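Side-chain contact in MHC class I antigen (PDB 5H5Z), which probably presents peptides to T cells at the cell surface, as a bony fish class I heavy chain paired with beta-2-microglobulin: residues 110-115 with 141-146. Numbering follows the deposited sequence.
Sequences YQYAYD and HKWEAL
W143 reaches from helix 134-145 toward the sheet and sets the outer edge of its six-membered ring against one face of the Y112 ring. This is an offset edge-to-face pair: the ring centroids lie 5.1 Å apart, with the planes at 66°. The CZ3-CH2 side of the benzo ring does the touching: both W143 CH2 and W143 CZ3 lie 3.5 Å from Y112 CE1, with CH2 over the phenol ring but offset toward its rim. The CA atoms of Y112 and W143 are 12.8 Å apart, a gap the two side chains span between them. CB of W143 already heads for the strand, and with CG anti to the carbonyl carbon (chi1 -79°) the indole continues that way, benzo end foremost.

The polar edge of the indole works separately: W143 NE1 hydrogen-bonds the backbone of the bound peptide, as does K142 NZ. W129 adds a second edge-to-face partner for W143, and V120 packs against both W143 and Y112.

One buried aromatic pair thus links helix 134-145 to floor strand 106-114, consistent with the F-pocket end of the MHC class I groove, where a Lys and a Trp of the alpha-2 helix commonly hold the peptide backbone.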
ATOM      1  N   TYR A 110     -13.317   8.148 -10.079  1.00 19.39           N
ATOM      2  CA  TYR A 110     -12.862   9.495  -9.740  1.00 17.36           C
ATOM      3  C   TYR A 110     -13.568   9.895  -8.444  1.00 18.23           C
ATOM      4  O   TYR A 110     -14.796  10.008  -8.410  1.00 19.28           O
ATOM      5  CB  TYR A 110     -13.190  10.480 -10.875  1.00 16.80           C
ATOM      6  CG  TYR A 110     -12.055  11.417 -11.241  1.00 18.04           C
ATOM      7  CD1 TYR A 110     -11.624  12.411 -10.362  1.00 18.72           C
ATOM      8  CD2 TYR A 110     -11.423  11.324 -12.490  1.00 19.35           C
ATOM      9  CE1 TYR A 110     -10.582  13.264 -10.696  1.00 20.32           C
ATOM     10  CE2 TYR A 110     -10.386  12.175 -12.835  1.00 21.20           C
ATOM     11  CZ  TYR A 110      -9.971  13.145 -11.938  1.00 22.91           C
ATOM     12  OH  TYR A 110      -8.944  13.993 -12.279  1.00 27.33           O
ATOM     13  N   GLN A 111     -12.791  10.093  -7.380  1.00 18.25           N
ATOM     14  CA  GLN A 111     -13.348  10.255  -6.024  1.00 20.13           C
ATOM     15  C   GLN A 111     -12.579  11.278  -5.198  1.00 19.28           C
ATOM     16  O   GLN A 111     -11.362  11.416  -5.337  1.00 19.83           O
ATOM     17  CB  GLN A 111     -13.334   8.913  -5.280  1.00 25.45           C
ATOM     18  CG  GLN A 111     -14.151   7.812  -5.940  1.00 34.13           C
ATOM     19  CD  GLN A 111     -13.756   6.420  -5.479  1.00 41.82           C
ATOM     20  OE1 GLN A 111     -12.910   6.254  -4.605  1.00 44.49           O
ATOM     21  NE2 GLN A 111     -14.371   5.410  -6.075  1.00 49.12           N
ATOM     22  N   TYR A 112     -13.298  11.979  -4.324  1.00 20.79           N
ATOM     23  CA  TYR A 112     -12.694  12.939  -3.402  1.00 22.14           C
ATOM     24  C   TYR A 112     -13.171  12.679  -1.972  1.00 21.69           C
ATOM     25  O   TYR A 112     -14.290  12.212  -1.768  1.00 21.70           O
ATOM     26  CB  TYR A 112     -13.070  14.366  -3.804  1.00 22.62           C
ATOM     27  CG  TYR A 112     -12.526  14.831  -5.148  1.00 19.79           C
ATOM     28  CD1 TYR A 112     -13.181  14.510  -6.343  1.00 20.04           C
ATOM     29  CD2 TYR A 112     -11.370  15.611  -5.222  1.00 20.20           C
ATOM     30  CE1 TYR A 112     -12.692  14.947  -7.565  1.00 20.85           C
ATOM     31  CE2 TYR A 112     -10.879  16.059  -6.447  1.00 20.72           C
ATOM     32  CZ  TYR A 112     -11.540  15.718  -7.610  1.00 21.35           C
ATOM     33  OH  TYR A 112     -11.060  16.164  -8.828  1.00 23.70           O
ATOM     34  N   ALA A 113     -12.321  12.984  -0.991  1.00 21.31           N
ATOM     35  CA  ALA A 113     -12.683  12.861   0.428  1.00 21.31           C
ATOM     36  C   ALA A 113     -12.168  14.040   1.223  1.00 22.66           C
ATOM     37  O   ALA A 113     -11.089  14.573   0.938  1.00 22.08           O
ATOM     38  CB  ALA A 113     -12.137  11.568   1.026  1.00 21.02           C
ATOM     39  N   TYR A 114     -12.953  14.436   2.222  1.00 22.89           N
ATOM     40  CA  TYR A 114     -12.541  15.441   3.182  1.00 23.85           C
ATOM     41  C   TYR A 114     -12.400  14.787   4.549  1.00 26.83           C
ATOM     42  O   TYR A 114     -13.297  14.062   4.993  1.00 24.96           O
ATOM     43  CB  TYR A 114     -13.557  16.583   3.239  1.00 27.64           C
ATOM     44  CG  TYR A 114     -13.242  17.609   4.303  1.00 28.69           C
ATOM     45  CD1 TYR A 114     -12.109  18.415   4.203  1.00 24.73           C
ATOM     46  CD2 TYR A 114     -14.071  17.768   5.418  1.00 28.11           C
ATOM     47  CE1 TYR A 114     -11.810  19.357   5.168  1.00 30.98           C
ATOM     48  CE2 TYR A 114     -13.780  18.710   6.392  1.00 29.54           C
ATOM     49  CZ  TYR A 114     -12.650  19.500   6.263  1.00 29.32           C
ATOM     50  OH  TYR A 114     -12.356  20.433   7.228  1.00 34.53           O
ATOM     51  N   ASP A 115     -11.272  15.051   5.206  1.00 24.78           N
ATOM     52  CA  ASP A 115     -10.903  14.384   6.469  1.00 25.12           C
ATOM     53  C   ASP A 115     -11.103  12.867   6.415  1.00 25.89           C
ATOM     54  O   ASP A 115     -11.574  12.252   7.373  1.00 26.62           O
ATOM     55  CB  ASP A 115     -11.621  15.021   7.674  1.00 24.96           C
ATOM     56  CG  ASP A 115     -11.053  16.382   8.035  1.00 28.74           C
ATOM     57  OD1 ASP A 115      -9.900  16.677   7.663  1.00 30.18           O
ATOM     58  OD2 ASP A 115     -11.756  17.168   8.702  1.00 29.56           O
ATOM     59  N   HIS A 141     -23.521  20.652  -7.678  1.00 26.19           N
ATOM     60  CA  HIS A 141     -24.191  21.563  -8.616  1.00 26.13           C
ATOM     61  C   HIS A 141     -23.211  22.395  -9.445  1.00 27.59           C
ATOM     62  O   HIS A 141     -23.403  22.566 -10.651  1.00 30.13           O
ATOM     63  CB  HIS A 141     -25.181  22.480  -7.892  1.00 26.97           C
ATOM     64  CG  HIS A 141     -26.326  21.755  -7.251  1.00 30.51           C
ATOM     65  ND1 HIS A 141     -27.004  20.730  -7.875  1.00 31.03           N
ATOM     66  CD2 HIS A 141     -26.922  21.924  -6.047  1.00 31.60           C
ATOM     67  CE1 HIS A 141     -27.961  20.290  -7.078  1.00 31.20           C
ATOM     68  NE2 HIS A 141     -27.935  21.000  -5.964  1.00 31.91           N
ATOM     69  N   LYS A 142     -22.167  22.904  -8.793  1.00 28.33           N
ATOM     70  CA  LYS A 142     -21.132  23.678  -9.475  1.00 30.39           C
ATOM     71  C   LYS A 142     -20.455  22.837 -10.550  1.00 31.35           C
ATOM     72  O   LYS A 142     -20.289  23.285 -11.686  1.00 33.03           O
ATOM     73  CB  LYS A 142     -20.086  24.189  -8.479  1.00 35.54           C
ATOM     74  CG  LYS A 142     -18.975  25.006  -9.125  1.00 40.51           C
ATOM     75  CD  LYS A 142     -17.787  25.174  -8.193  1.00 44.94           C
ATOM     76  CE  LYS A 142     -16.608  25.781  -8.933  1.00 46.98           C
ATOM     77  NZ  LYS A 142     -15.585  26.306  -7.992  1.00 46.91           N
ATOM     78  N   TRP A 143     -20.075  21.614 -10.185  1.00 27.39           N
ATOM     79  CA  TRP A 143     -19.353  20.739 -11.110  1.00 27.27           C
ATOM     80  C   TRP A 143     -20.215  20.260 -12.272  1.00 28.56           C
ATOM     81  O   TRP A 143     -19.729  20.126 -13.398  1.00 31.50           O
ATOM     82  CB  TRP A 143     -18.720  19.579 -10.347  1.00 26.07           C
ATOM     83  CG  TRP A 143     -17.448  19.989  -9.664  1.00 24.23           C
ATOM     84  CD1 TRP A 143     -16.973  21.265  -9.508  1.00 28.53           C
ATOM     85  CD2 TRP A 143     -16.499  19.130  -9.032  1.00 23.04           C
ATOM     86  NE1 TRP A 143     -15.783  21.250  -8.830  1.00 28.79           N
ATOM     87  CE2 TRP A 143     -15.466  19.952  -8.524  1.00 26.64           C
ATOM     88  CE3 TRP A 143     -16.410  17.744  -8.854  1.00 25.48           C
ATOM     89  CZ2 TRP A 143     -14.359  19.435  -7.850  1.00 24.93           C
ATOM     90  CZ3 TRP A 143     -15.314  17.230  -8.171  1.00 25.08           C
ATOM     91  CH2 TRP A 143     -14.304  18.075  -7.678  1.00 24.83           C
ATOM     92  N   GLU A 144     -21.499  20.042 -12.008  1.00 30.66           N
ATOM     93  CA  GLU A 144     -22.433  19.672 -13.066  1.00 32.15           C
ATOM     94  C   GLU A 144     -22.681  20.828 -14.059  1.00 34.76           C
ATOM     95  O   GLU A 144     -22.860  20.591 -15.255  1.00 37.09           O
ATOM     96  CB  GLU A 144     -23.711  19.053 -12.480  1.00 31.63           C
ATOM     97  CG  GLU A 144     -23.489  17.601 -12.067  1.00 33.44           C
ATOM     98  CD  GLU A 144     -24.489  17.049 -11.058  1.00 30.97           C
ATOM     99  OE1 GLU A 144     -25.585  17.616 -10.896  1.00 38.77           O
ATOM    100  OE2 GLU A 144     -24.171  16.017 -10.426  1.00 37.14           O
ATOM    101  N   ALA A 145     -22.633  22.068 -13.571  1.00 34.59           N
ATOM    102  CA  ALA A 145     -22.711  23.252 -14.441  1.00 37.65           C
ATOM    103  C   ALA A 145     -21.442  23.441 -15.277  1.00 35.18           C
ATOM    104  O   ALA A 145     -21.504  23.931 -16.405  1.00 36.11           O
ATOM    105  CB  ALA A 145     -22.994  24.505 -13.621  1.00 36.22           C
ATOM    106  N   LEU A 146     -20.295  23.043 -14.725  1.00 31.63           N
ATOM    107  CA  LEU A 146     -19.004  23.215 -15.399  1.00 28.63           C
ATOM    108  C   LEU A 146     -18.579  22.009 -16.248  1.00 29.91           C
ATOM    109  O   LEU A 146     -17.476  22.001 -16.806  1.00 30.31           O
ATOM    110  CB  LEU A 146     -17.909  23.585 -14.388  1.00 27.53           C
ATOM    111  CG  LEU A 146     -18.033  24.955 -13.705  1.00 30.17           C
ATOM    112  CD1 LEU A 146     -17.080  25.048 -12.526  1.00 32.81           C
ATOM    113  CD2 LEU A 146     -17.806  26.111 -14.672  1.00 32.94           C
TER